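Local coordinates for protein HIAXHD3 (Humicola insolens, PDB 3ZXK) that cleaves arabinofuranosyl side chains, probably from arabinoxylan, as an exo-acting glycoside hydrolase of family 43, at residues G26-Y31 / N121-P126; K46-V51 / G308-T313; I421-D426 / L492-A497; R460-I465 / T478-I483. One frame throughout, in Å; residues are numbered along the deposited sequence.

Interaction 1 of 4, residues G26-Y31 / N121-P126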
loop_
_atom_site.group_PDB
_atom_site.type_symbol
_atom_site.label_atom_id
_atom_site.label_comp_id
_atom_site.label_asym_id
_atom_site.label_seq_id
_atom_site.Cartn_x
_atom_site.Cartn_y
_atom_site.Cartn_z
ATOM N N GLY A 26 -4.334 6.733 22.386
ATOM C CA GLY A 26 -5.068 5.969 23.396
ATOM C C GLY A 26 -4.856 4.476 23.235
ATOM O O GLY A 26 -3.719 4.010 23.328
ATOM N N SER A 27 -5.954 3.732 23.043
ATOM C CA SER A 27 -5.926 2.282 22.877
ATOM C C SER A 27 -5.695 1.794 21.435
ATOM O O SER A 27 -5.622 0.593 21.177
ATOM C CB SER A 27 -7.237 1.697 23.424
ATOM O OG SER A 27 -7.336 2.016 24.790
ATOM N N VAL A 28 -5.547 2.722 20.496
ATOM C CA VAL A 28 -5.529 2.364 19.084
ATOM C C VAL A 28 -4.202 2.721 18.427
ATOM O O VAL A 28 -3.677 3.826 18.624
ATOM C CB VAL A 28 -6.675 3.064 18.293
ATOM C CG1 VAL A 28 -6.627 2.603 16.842
ATOM C CG2 VAL A 28 -8.027 2.764 18.927
ATOM N N PHE A 29 -3.676 1.785 17.647
ATOM C CA PHE A 29 -2.483 2.057 16.831
ATOM C C PHE A 29 -2.930 2.315 15.403
ATOM O O PHE A 29 -3.816 1.624 14.872
ATOM C CB PHE A 29 -1.548 0.854 16.801
ATOM C CG PHE A 29 -1.067 0.416 18.149
ATOM C CD1 PHE A 29 0.083 1.004 18.713
ATOM C CD2 PHE A 29 -1.711 -0.603 18.854
ATOM C CE1 PHE A 29 0.563 0.600 19.955
ATOM C CE2 PHE A 29 -1.225 -1.009 20.112
ATOM C CZ PHE A 29 -0.087 -0.408 20.655
ATOM N N TYR A 30 -2.279 3.270 14.763
ATOM C CA TYR A 30 -2.526 3.628 13.361
ATOM C C TYR A 30 -1.255 3.473 12.547
ATOM O O TYR A 30 -0.170 3.699 13.060
ATOM C CB TYR A 30 -3.065 5.058 13.245
ATOM C CG TYR A 30 -4.465 5.193 13.787
ATOM C CD1 TYR A 30 -5.564 4.716 13.064
ATOM C CD2 TYR A 30 -4.687 5.756 15.039
ATOM C CE1 TYR A 30 -6.842 4.820 13.574
ATOM C CE2 TYR A 30 -5.965 5.869 15.561
ATOM C CZ TYR A 30 -7.023 5.422 14.815
ATOM O OH TYR A 30 -8.292 5.496 15.305
ATOM N N TYR A 31 -1.406 3.087 11.289
ATOM C CA TYR A 31 -0.278 2.731 10.395
ATOM C C TYR A 31 -0.626 3.360 9.070
ATOM O O TYR A 31 -1.729 3.145 8.547
ATOM C CB TYR A 31 -0.308 1.210 10.271
ATOM C CG TYR A 31 0.682 0.473 9.394
ATOM C CD1 TYR A 31 0.840 0.769 8.034
ATOM C CD2 TYR A 31 1.385 -0.605 9.922
ATOM C CE1 TYR A 31 1.695 0.017 7.228
ATOM C CE2 TYR A 31 2.245 -1.340 9.123
ATOM C CZ TYR A 31 2.392 -1.042 7.796
ATOM O OH TYR A 31 3.267 -1.841 7.095
ATOM N N ASN A 121 -10.605 7.047 23.631
ATOM C CA ASN A 121 -9.497 6.070 23.633
ATOM C C ASN A 121 -8.951 5.770 22.251
ATOM O O ASN A 121 -8.477 4.661 21.970
ATOM C CB ASN A 121 -9.920 4.780 24.323
ATOM C CG ASN A 121 -10.492 5.027 25.697
ATOM O OD1 ASN A 121 -11.633 4.685 25.958
ATOM N ND2 ASN A 121 -9.713 5.654 26.563
ATOM N N GLY A 122 -9.035 6.773 21.384
ATOM C CA GLY A 122 -8.383 6.740 20.073
ATOM C C GLY A 122 -9.231 6.234 18.922
ATOM O O GLY A 122 -8.765 6.205 17.807
ATOM N N GLU A 123 -10.484 5.870 19.200
ATOM C CA GLU A 123 -11.415 5.404 18.173
ATOM C C GLU A 123 -11.888 6.553 17.286
ATOM O O GLU A 123 -12.236 7.609 17.797
ATOM C CB GLU A 123 -12.674 4.822 18.839
ATOM C CG GLU A 123 -12.380 3.661 19.758
ATOM C CD GLU A 123 -12.217 2.376 18.996
ATOM O OE1 GLU A 123 -12.355 2.410 17.753
ATOM O OE2 GLU A 123 -11.951 1.340 19.636
ATOM N N VAL A 124 -11.904 6.344 15.974
ATOM C CA VAL A 124 -12.517 7.291 15.060
ATOM C C VAL A 124 -13.743 6.596 14.451
ATOM O O VAL A 124 -13.609 5.507 13.844
ATOM C CB VAL A 124 -11.547 7.681 13.931
ATOM C CG1 VAL A 124 -12.198 8.649 12.948
ATOM C CG2 VAL A 124 -10.253 8.250 14.488
ATOM N N PRO A 125 -14.949 7.185 14.607
ATOM C CA PRO A 125 -16.087 6.518 13.963
ATOM C C PRO A 125 -15.890 6.472 12.450
ATOM O O PRO A 125 -15.321 7.417 11.895
ATOM C CB PRO A 125 -17.280 7.424 14.311
ATOM C CG PRO A 125 -16.804 8.305 15.431
ATOM C CD PRO A 125 -15.327 8.475 15.211
ATOM N N PRO A 126 -16.313 5.387 11.780
ATOM C CA PRO A 126 -16.099 5.228 10.333
ATOM C C PRO A 126 -16.607 6.430 9.520
ATOM O O PRO A 126 -15.966 6.852 8.553
ATOM C CB PRO A 126 -16.902 3.960 10.005
ATOM C CG PRO A 126 -16.824 3.159 11.262
ATOM C CD PRO A 126 -16.814 4.144 12.405
HETATM O O HOH W 1 -10.691 4.056 14.608
#
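Y30 reaches across to the backbone of G122 and the side chain of V124. Its CB points at the loop 121-126, and chi1 of -69° sets CG anti to the carbonyl carbon, which carries the ring out to that loop. V28 CG1 lies 3.4 Å above the ring plane, off-centre over the CE2-CZ rim. On that same rim, but in the plane of the ring, comes the carbonyl of G122, its O 3.5 Å from CZ. The tip does most: OH donates to G122 O at 2.6 Å, almost straight down the C=O bond, and brushes V124 CG2 at 3.5 Å. It also accepts from water 1, 2.9 Å from Y30 OH, which in turn takes the N-H of V124. A phenylalanine at Y30 would probably leave the buried G122 carbonyl without this donor and the water without one of its partners. V28 CG2 packs beside the same peptide, 3.7 Å from G122 C; G122, which has no side chain, lets this peptide lie close to V28. Nearer the turn, S27 N donates to N121 O at 2.9 Å, approaching from above the carbonyl plane. The arrangement joins neighbouring blades of the five-bladed beta-propeller of family 43: strand 28-32 of one blade meets the loop between strands 106-113 and 132-137 of the next.

Interaction 2 of 4, residues K46-V51 / G308-T313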
loop_
_atom_site.group_PDB
_atom_site.type_symbol
_atom_site.label_atom_id
_atom_site.label_comp_id
_atom_site.label_asym_id
_atom_site.label_seq_id
_atom_site.Cartn_x
_atom_site.Cartn_y
_atom_site.Cartn_z
ATOM N N LYS A 46 -5.607 0.179 11.156
ATOM C CA LYS A 46 -5.866 0.287 12.572
ATOM C C LYS A 46 -5.616 -1.068 13.242
ATOM O O LYS A 46 -5.905 -2.128 12.653
ATOM C CB LYS A 46 -7.325 0.690 12.733
ATOM C CG LYS A 46 -7.947 0.438 14.068
ATOM C CD LYS A 46 -9.419 0.778 14.066
ATOM C CE LYS A 46 -9.906 0.756 15.503
ATOM N NZ LYS A 46 -11.324 1.174 15.605
ATOM N N SER A 47 -5.083 -1.017 14.458
ATOM C CA SER A 47 -4.874 -2.198 15.301
ATOM C C SER A 47 -5.023 -1.871 16.773
ATOM O O SER A 47 -4.776 -0.761 17.173
ATOM C CB SER A 47 -3.472 -2.768 15.099
ATOM O OG SER A 47 -3.349 -3.971 15.821
ATOM N N TYR A 48 -5.357 -2.876 17.568
ATOM C CA TYR A 48 -5.377 -2.720 19.017
ATOM C C TYR A 48 -4.151 -3.354 19.671
ATOM O O TYR A 48 -3.909 -3.160 20.869
ATOM C CB TYR A 48 -6.660 -3.305 19.613
ATOM C CG TYR A 48 -7.912 -2.584 19.213
ATOM C CD1 TYR A 48 -8.254 -1.367 19.798
ATOM C CD2 TYR A 48 -8.778 -3.121 18.234
ATOM C CE1 TYR A 48 -9.435 -0.713 19.435
ATOM C CE2 TYR A 48 -9.952 -2.467 17.867
ATOM C CZ TYR A 48 -10.262 -1.264 18.468
ATOM O OH TYR A 48 -11.422 -0.609 18.118
ATOM N N ASP A 49 -3.362 -4.086 18.878
ATOM C CA ASP A 49 -2.251 -4.863 19.423
ATOM C C ASP A 49 -0.962 -4.867 18.603
ATOM O O ASP A 49 -0.050 -5.574 18.978
ATOM C CB ASP A 49 -2.709 -6.318 19.681
ATOM C CG ASP A 49 -3.207 -7.025 18.415
ATOM O OD1 ASP A 49 -3.098 -6.450 17.304
ATOM O OD2 ASP A 49 -3.745 -8.151 18.541
ATOM N N LEU A 50 -0.887 -4.042 17.550
ATOM C CA LEU A 50 0.235 -4.015 16.586
ATOM C C LEU A 50 0.357 -5.251 15.729
ATOM O O LEU A 50 1.258 -5.337 14.880
ATOM C CB LEU A 50 1.590 -3.709 17.254
ATOM C CG LEU A 50 1.813 -2.327 17.840
ATOM C CD1 LEU A 50 3.122 -2.274 18.607
ATOM C CD2 LEU A 50 1.813 -1.294 16.730
ATOM N N VAL A 51 -0.585 -6.175 15.879
ATOM C CA VAL A 51 -0.489 -7.471 15.205
ATOM C C VAL A 51 -1.612 -7.704 14.201
ATOM O O VAL A 51 -1.349 -8.115 13.083
ATOM C CB VAL A 51 -0.442 -8.594 16.248
ATOM C CG1 VAL A 51 -0.536 -9.965 15.606
ATOM C CG2 VAL A 51 0.826 -8.462 17.079
ATOM N N GLY A 308 -5.120 -8.811 26.248
ATOM C CA GLY A 308 -6.577 -8.654 26.309
ATOM C C GLY A 308 -7.075 -7.530 25.416
ATOM O O GLY A 308 -7.988 -6.798 25.780
ATOM N N ALA A 309 -6.448 -7.381 24.254
ATOM C CA ALA A 309 -6.812 -6.321 23.316
ATOM C C ALA A 309 -8.168 -6.551 22.680
ATOM O O ALA A 309 -8.576 -7.690 22.465
ATOM C CB ALA A 309 -5.762 -6.186 22.225
ATOM N N LYS A 310 -8.843 -5.452 22.363
ATOM C CA LYS A 310 -10.076 -5.488 21.584
ATOM C C LYS A 310 -9.851 -6.211 20.247
ATOM O O LYS A 310 -8.773 -6.134 19.652
ATOM C CB LYS A 310 -10.578 -4.060 21.382
ATOM C CG LYS A 310 -12.003 -3.922 20.874
ATOM C CD LYS A 310 -12.667 -2.675 21.457
ATOM C CE LYS A 310 -14.042 -2.433 20.836
ATOM N NZ LYS A 310 -13.964 -1.798 19.484
ATOM N N ASN A 311 -10.859 -6.960 19.811
ATOM C CA ASN A 311 -10.763 -7.725 18.574
ATOM C C ASN A 311 -11.708 -7.192 17.504
ATOM O O ASN A 311 -11.693 -7.665 16.370
ATOM C CB ASN A 311 -11.055 -9.212 18.830
ATOM C CG ASN A 311 -10.067 -9.855 19.796
ATOM O OD1 ASN A 311 -8.900 -9.446 19.893
ATOM N ND2 ASN A 311 -10.532 -10.880 20.515
ATOM N N ALA A 312 -12.524 -6.206 17.879
ATOM C CA ALA A 312 -13.553 -5.641 17.002
ATOM C C ALA A 312 -12.969 -5.146 15.687
ATOM O O ALA A 312 -11.837 -4.657 15.644
ATOM C CB ALA A 312 -14.295 -4.514 17.706
ATOM N N THR A 313 -13.745 -5.282 14.618
ATOM C CA THR A 313 -13.299 -4.830 13.309
ATOM C C THR A 313 -14.363 -4.015 12.578
ATOM O O THR A 313 -15.564 -4.252 12.732
ATOM C CB THR A 313 -12.839 -6.008 12.438
ATOM O OG1 THR A 313 -11.891 -6.801 13.166
ATOM C CG2 THR A 313 -12.175 -5.493 11.198
HETATM O O HOH W 2 -6.697 -7.328 18.015
#
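Y48 OH is gripped from several directions: K310 NZ and K46 NZ each donate to it, and E123 of the neighbouring propeller blade adds a carboxylate hydrogen bond. Each NZ stands 3.1 Å from Y48 OH. The two ammonium groups are gathered round acid: K46 also makes salt bridges to E123 and E314, while K310 has a long, weak ion pair with E123, which would probably offset their like charge. K310 lies along the tyrosine, pointing the same way. Its CB sits over the middle of one ring face, 3.6 Å from the Y48 centroid and only 8° off the ring normal, a CH-pi contact. From there the chain runs past CE2 and CZ, and its bends at chi2 and chi4 (-79°) turn NZ in to the hydroxyl. A312 O meets the ring at its edge, in plane, 3.6 Å from Y48 CE2. Y48 follows directly on strand 41-47, the third strand of a propeller blade, whereas 308-313 belongs to the long connection from strand 301-303 to strand 334-336 of the beta-sandwich; the contact lays that connection against the blade. A309 CB rests against two methylenes, 4.0 Å from both Y48 CB and D49 CB. D49 OD1 accepts from V51 N at 2.9 Å, an Asx turn, met from above the carboxylate plane. The other oxygen, OD2, bonds H52 and takes a weak bond from water 2, which donates more firmly to K310 O, 2.9 Å away.

Interaction 3 of 4, residues I421-D426 / L492-A497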
loop_
_atom_site.group_PDB
_atom_site.type_symbol
_atom_site.label_atom_id
_atom_site.label_comp_id
_atom_site.label_asym_id
_atom_site.label_seq_id
_atom_site.Cartn_x
_atom_site.Cartn_y
_atom_site.Cartn_z
ATOM N N ILE A 421 -13.175 -16.622 -23.953
ATOM C CA ILE A 421 -12.178 -16.539 -22.896
ATOM C C ILE A 421 -10.784 -16.675 -23.478
ATOM O O ILE A 421 -10.567 -17.500 -24.359
ATOM C CB ILE A 421 -12.423 -17.624 -21.828
ATOM C CG1 ILE A 421 -13.852 -17.483 -21.316
ATOM C CG2 ILE A 421 -11.439 -17.520 -20.671
ATOM C CD1 ILE A 421 -14.343 -18.660 -20.522
ATOM N N VAL A 422 -9.867 -15.834 -23.006
ATOM C CA VAL A 422 -8.458 -15.863 -23.391
ATOM C C VAL A 422 -7.569 -15.735 -22.154
ATOM O O VAL A 422 -7.988 -15.168 -21.121
ATOM C CB VAL A 422 -8.097 -14.722 -24.394
ATOM C CG1 VAL A 422 -8.845 -14.885 -25.720
ATOM C CG2 VAL A 422 -8.391 -13.353 -23.785
ATOM N N MET A 423 -6.356 -16.266 -22.252
ATOM C CA MET A 423 -5.318 -15.987 -21.274
ATOM C C MET A 423 -4.197 -15.273 -22.031
ATOM O O MET A 423 -3.737 -15.778 -23.033
ATOM C CB MET A 423 -4.857 -17.296 -20.580
ATOM C CG MET A 423 -3.852 -17.093 -19.463
ATOM S SD MET A 423 -2.151 -16.952 -20.069
ATOM C CE MET A 423 -1.167 -16.755 -18.573
ATOM N N VAL A 424 -3.803 -14.095 -21.541
ATOM C CA VAL A 424 -2.807 -13.213 -22.139
ATOM C C VAL A 424 -1.598 -13.063 -21.209
ATOM O O VAL A 424 -1.738 -12.823 -19.984
ATOM C CB VAL A 424 -3.440 -11.827 -22.431
ATOM C CG1 VAL A 424 -2.398 -10.758 -22.793
ATOM C CG2 VAL A 424 -4.539 -11.953 -23.487
ATOM N N ASP A 425 -0.397 -13.184 -21.777
ATOM C CA ASP A 425 0.802 -12.958 -20.995
ATOM C C ASP A 425 1.741 -12.009 -21.734
ATOM O O ASP A 425 1.345 -11.397 -22.720
ATOM C CB ASP A 425 1.459 -14.298 -20.585
ATOM C CG ASP A 425 1.987 -15.106 -21.769
ATOM O OD1 ASP A 425 1.942 -14.671 -22.941
ATOM O OD2 ASP A 425 2.511 -16.220 -21.503
ATOM N N ASP A 426 2.962 -11.850 -21.232
ATOM C CA ASP A 426 3.949 -10.939 -21.837
ATOM C C ASP A 426 3.472 -9.484 -21.940
ATOM O O ASP A 426 3.779 -8.781 -22.903
ATOM C CB ASP A 426 4.419 -11.444 -23.203
ATOM C CG ASP A 426 5.675 -10.736 -23.680
ATOM O OD1 ASP A 426 6.600 -10.521 -22.849
ATOM O OD2 ASP A 426 5.744 -10.388 -24.886
ATOM N N LEU A 492 -6.422 -22.494 -17.636
ATOM C CA LEU A 492 -6.181 -21.970 -18.981
ATOM C C LEU A 492 -4.825 -21.287 -19.064
ATOM O O LEU A 492 -4.524 -20.387 -18.295
ATOM C CB LEU A 492 -7.278 -20.993 -19.415
ATOM C CG LEU A 492 -7.230 -20.465 -20.862
ATOM C CD1 LEU A 492 -7.442 -21.609 -21.870
ATOM C CD2 LEU A 492 -8.301 -19.392 -21.040
ATOM N N GLY A 493 -4.019 -21.718 -20.023
ATOM C CA GLY A 493 -2.763 -21.055 -20.287
ATOM C C GLY A 493 -1.635 -21.674 -19.498
ATOM O O GLY A 493 -1.858 -22.533 -18.641
ATOM N N PRO A 494 -0.396 -21.235 -19.790
ATOM C CA PRO A 494 0.814 -21.643 -19.058
ATOM C C PRO A 494 0.839 -21.082 -17.633
ATOM O O PRO A 494 0.029 -20.204 -17.299
ATOM C CB PRO A 494 1.941 -21.051 -19.911
ATOM C CG PRO A 494 1.333 -19.867 -20.578
ATOM C CD PRO A 494 -0.106 -20.200 -20.809
ATOM N N ALA A 495 1.750 -21.587 -16.793
ATOM C CA ALA A 495 2.000 -20.956 -15.494
ATOM C C ALA A 495 2.829 -19.712 -15.762
ATOM O O ALA A 495 3.807 -19.755 -16.525
ATOM C CB ALA A 495 2.748 -21.897 -14.561
ATOM N N PHE A 496 2.452 -18.602 -15.154
ATOM C CA PHE A 496 3.095 -17.331 -15.460
ATOM C C PHE A 496 4.168 -17.024 -14.425
ATOM O O PHE A 496 3.873 -16.978 -13.228
ATOM C CB PHE A 496 2.038 -16.223 -15.513
ATOM C CG PHE A 496 2.606 -14.828 -15.528
ATOM C CD1 PHE A 496 3.147 -14.282 -16.698
ATOM C CD2 PHE A 496 2.593 -14.053 -14.373
ATOM C CE1 PHE A 496 3.646 -12.983 -16.704
ATOM C CE2 PHE A 496 3.118 -12.770 -14.373
ATOM C CZ PHE A 496 3.637 -12.238 -15.535
ATOM N N ALA A 497 5.399 -16.821 -14.902
ATOM C CA ALA A 497 6.532 -16.521 -14.050
ATOM C C ALA A 497 6.528 -15.033 -13.666
ATOM O O ALA A 497 6.448 -14.140 -14.525
ATOM C CB ALA A 497 7.834 -16.875 -14.750
HETATM O O HOH W 3 3.737 -17.454 -19.113
#
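M423 packs between the two sheets of a concanavalin A-like beta-sandwich, meeting L492, G493, P494 and F496. Strand 418-429 belongs to one sheet and strand 490-497 is an outermost strand of the other; the facing segments run within 15° of each other, and no direct hydrogen bond joins them. The van der Waals contacts come first. With CG anti to the backbone N (chi1 -175°) and a bend at chi2, M423 stretches along the opposing backbone: CB lies 4.0 Å from L492 CG, SD 3.9 Å from P494 CD, and the methyl CE ends beside P494 O and F496 CB. L492 answers with a branch of its own, CD2 touching I421 CG2 at 3.7 Å, the two side chains crossing at a slant. D425 CB packs obliquely near the F496 ring, 4.2 Å from its CD1, and D425 OD2 lies 3.9 Å from P494 CG. F479 of the neighbouring strand 476-482 continues the hydrophobic layer next to M423. The backbone shape matters as well. M423 CG rests 3.6 Å from L492 O and close to G493 CA, where a beta carbon would run into that same CG; G493 leaves room for the methionine to pass. The water and salt-bridge contacts are those of D425. Its carboxylate is shared out: OD1 goes into a salt bridge with R441, and water 3 spans the distance to the other segment, donating to D425 OD2 at 3.0 Å and weakly to A495 O.

Interaction 4 of 4, residues R460-I465 / T478-I483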
loop_
_atom_site.group_PDB
_atom_site.type_symbol
_atom_site.label_atom_id
_atom_site.label_comp_id
_atom_site.label_asym_id
_atom_site.label_seq_id
_atom_site.Cartn_x
_atom_site.Cartn_y
_atom_site.Cartn_z
ATOM N N ARG A 460 -10.490 -16.768 -12.013
ATOM C CA ARG A 460 -9.681 -17.101 -10.855
ATOM C C ARG A 460 -8.189 -17.009 -11.101
ATOM O O ARG A 460 -7.686 -17.543 -12.083
ATOM C CB ARG A 460 -10.057 -18.523 -10.394
ATOM C CG ARG A 460 -9.209 -19.132 -9.271
ATOM C CD ARG A 460 -9.801 -20.437 -8.752
ATOM N NE ARG A 460 -8.709 -21.340 -8.398
ATOM C CZ ARG A 460 -8.817 -22.664 -8.342
ATOM N NH1 ARG A 460 -9.991 -23.245 -8.545
ATOM N NH2 ARG A 460 -7.753 -23.398 -8.041
ATOM N N ILE A 461 -7.492 -16.353 -10.179
ATOM C CA ILE A 461 -6.034 -16.185 -10.250
ATOM C C ILE A 461 -5.427 -16.838 -9.006
ATOM O O ILE A 461 -5.698 -16.401 -7.873
ATOM C CB ILE A 461 -5.622 -14.692 -10.283
ATOM C CG1 ILE A 461 -6.209 -13.933 -11.488
ATOM C CG2 ILE A 461 -4.104 -14.536 -10.289
ATOM C CD1 ILE A 461 -5.969 -12.436 -11.438
ATOM N N ASP A 462 -4.595 -17.855 -9.186
ATOM C CA ASP A 462 -3.932 -18.499 -8.016
ATOM C C ASP A 462 -2.492 -18.002 -8.017
ATOM O O ASP A 462 -1.680 -18.437 -8.838
ATOM C CB ASP A 462 -3.939 -20.042 -8.110
ATOM C CG ASP A 462 -5.292 -20.668 -7.812
ATOM O OD1 ASP A 462 -6.297 -19.924 -7.764
ATOM O OD2 ASP A 462 -5.346 -21.925 -7.658
ATOM N N ALA A 463 -2.180 -17.098 -7.091
ATOM C CA ALA A 463 -0.871 -16.463 -7.038
ATOM C C ALA A 463 0.012 -16.975 -5.921
ATOM O O ALA A 463 -0.398 -17.096 -4.786
ATOM C CB ALA A 463 -1.033 -14.965 -6.860
ATOM N N ASP A 464 1.263 -17.223 -6.242
ATOM C CA ASP A 464 2.233 -17.576 -5.218
ATOM C C ASP A 464 3.161 -16.387 -5.034
ATOM O O ASP A 464 3.889 -16.005 -5.978
ATOM C CB ASP A 464 3.027 -18.816 -5.668
ATOM C CG ASP A 464 4.043 -19.284 -4.619
ATOM O OD1 ASP A 464 4.052 -18.710 -3.523
ATOM O OD2 ASP A 464 4.831 -20.212 -4.886
ATOM N N ILE A 465 3.108 -15.762 -3.861
ATOM C CA ILE A 465 3.995 -14.639 -3.546
ATOM C C ILE A 465 5.011 -15.013 -2.474
ATOM O O ILE A 465 5.571 -14.134 -1.805
ATOM C CB ILE A 465 3.256 -13.305 -3.218
ATOM C CG1 ILE A 465 2.222 -13.453 -2.083
ATOM C CG2 ILE A 465 2.598 -12.783 -4.495
ATOM C CD1 ILE A 465 1.774 -12.141 -1.447
ATOM N N THR A 478 -1.130 -19.245 -11.717
ATOM C CA THR A 478 -1.992 -19.947 -12.687
ATOM C C THR A 478 -3.392 -19.324 -12.751
ATOM O O THR A 478 -3.824 -18.657 -11.812
ATOM C CB THR A 478 -2.069 -21.455 -12.407
ATOM O OG1 THR A 478 -2.431 -21.694 -11.043
ATOM C CG2 THR A 478 -0.688 -22.108 -12.707
ATOM N N PHE A 479 -4.068 -19.510 -13.886
ATOM C CA PHE A 479 -5.341 -18.868 -14.166
ATOM C C PHE A 479 -6.416 -19.912 -14.499
ATOM O O PHE A 479 -6.127 -20.922 -15.162
ATOM C CB PHE A 479 -5.189 -17.895 -15.344
ATOM C CG PHE A 479 -4.247 -16.733 -15.072
ATOM C CD1 PHE A 479 -2.870 -16.836 -15.294
ATOM C CD2 PHE A 479 -4.748 -15.525 -14.598
ATOM C CE1 PHE A 479 -2.010 -15.775 -15.022
ATOM C CE2 PHE A 479 -3.898 -14.454 -14.343
ATOM C CZ PHE A 479 -2.525 -14.579 -14.534
ATOM N N TYR A 480 -7.645 -19.657 -14.050
ATOM C CA TYR A 480 -8.763 -20.586 -14.231
ATOM C C TYR A 480 -10.043 -19.819 -14.529
ATOM O O TYR A 480 -10.157 -18.647 -14.175
ATOM C CB TYR A 480 -8.996 -21.395 -12.942
ATOM C CG TYR A 480 -7.758 -22.064 -12.403
ATOM C CD1 TYR A 480 -6.799 -21.310 -11.720
ATOM C CD2 TYR A 480 -7.528 -23.442 -12.584
ATOM C CE1 TYR A 480 -5.662 -21.877 -11.235
ATOM C CE2 TYR A 480 -6.368 -24.034 -12.092
ATOM C CZ TYR A 480 -5.432 -23.219 -11.433
ATOM O OH TYR A 480 -4.253 -23.697 -10.926
ATOM N N TYR A 481 -10.981 -20.489 -15.195
ATOM C CA TYR A 481 -12.309 -19.926 -15.362
ATOM C C TYR A 481 -13.360 -20.942 -14.984
ATOM O O TYR A 481 -13.092 -22.142 -14.995
ATOM C CB TYR A 481 -12.531 -19.445 -16.808
ATOM C CG TYR A 481 -12.575 -20.587 -17.818
ATOM C CD1 TYR A 481 -13.783 -21.243 -18.136
ATOM C CD2 TYR A 481 -11.414 -21.021 -18.455
ATOM C CE1 TYR A 481 -13.810 -22.302 -19.035
ATOM C CE2 TYR A 481 -11.454 -22.053 -19.386
ATOM C CZ TYR A 481 -12.648 -22.704 -19.659
ATOM O OH TYR A 481 -12.688 -23.740 -20.590
ATOM N N SER A 482 -14.532 -20.424 -14.626
ATOM C CA SER A 482 -15.745 -21.214 -14.444
ATOM C C SER A 482 -16.905 -20.587 -15.186
ATOM O O SER A 482 -17.173 -19.390 -15.069
ATOM C CB SER A 482 -16.120 -21.371 -12.969
ATOM O OG SER A 482 -17.355 -22.066 -12.850
ATOM N N ILE A 483 -17.608 -21.424 -15.930
ATOM C CA ILE A 483 -18.861 -21.020 -16.547
ATOM C C ILE A 483 -20.002 -21.907 -16.040
ATOM O O ILE A 483 -21.028 -22.065 -16.701
ATOM C CB ILE A 483 -18.765 -21.015 -18.089
ATOM C CG1 ILE A 483 -18.236 -22.346 -18.613
ATOM C CG2 ILE A 483 -17.851 -19.887 -18.553
ATOM C CD1 ILE A 483 -18.715 -22.697 -20.008
#
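R460 runs out extended, CG anti to the backbone N (chi1 174°), then bends at chi3, while Y480 has its CG anti to the carbonyl carbon (chi1 -52°); together these lay the guanidinium flat on the tyrosine ring. The centres are 4.2 Å apart and the planes 22° from parallel, a stacked cation-pi pair with NH2 over the ring centre. D462 fixes the rotation of the guanidinium by a side-on, two-nitrogen grip: R460 NE bonds D462 OD1 at 2.9 Å and NH2 bonds OD2 at 2.8 Å, both on the syn side. D462 OD1 also takes S382 OG, and T478 OG1 holds Y480 OH at 2.7 Å. Beneath lies an antiparallel hairpin, with R460-Y480 and D462-T478 as hydrogen-bonded pairs and I461-F479 a non-hydrogen-bonded one. On the sheet's other face, I461 CG1 packs 3.7 Å from F479 CE2. A methionine in place of R460 would probably leave the D462 carboxylate without its charged mate and Y480 without its flat cationic cover. One cation thus serves the D462 ion pair and the Y480 face, with Y489 as a further cation-pi partner; the carboxylate probably offsets much of its charge on this partly exposed side.

In the fold
Interaction 1 joins two propeller blades; interaction 2 lays the connection toward the beta-sandwich against one of them. They use adjacent strands of one sheet, 28-32 and 41-47, and E123 of interaction 1 directly meets K46 and Y48 of interaction 2. Both are partly buried and rely on tyrosine hydroxyls, one working on a backbone carbonyl, the other amid lysines and acids. Interactions 3 and 4 lie in the beta-sandwich, their centres about 10 Å apart. Interaction 3 is the buried, largely apolar contact between sheets; interaction 4 pairs strands within one sheet, turning I461 and F479 to the interior, where F479 meets M423, and its charged groups to the other side. Interactions 1 and 3 sit on opposite sides of the chain's centre.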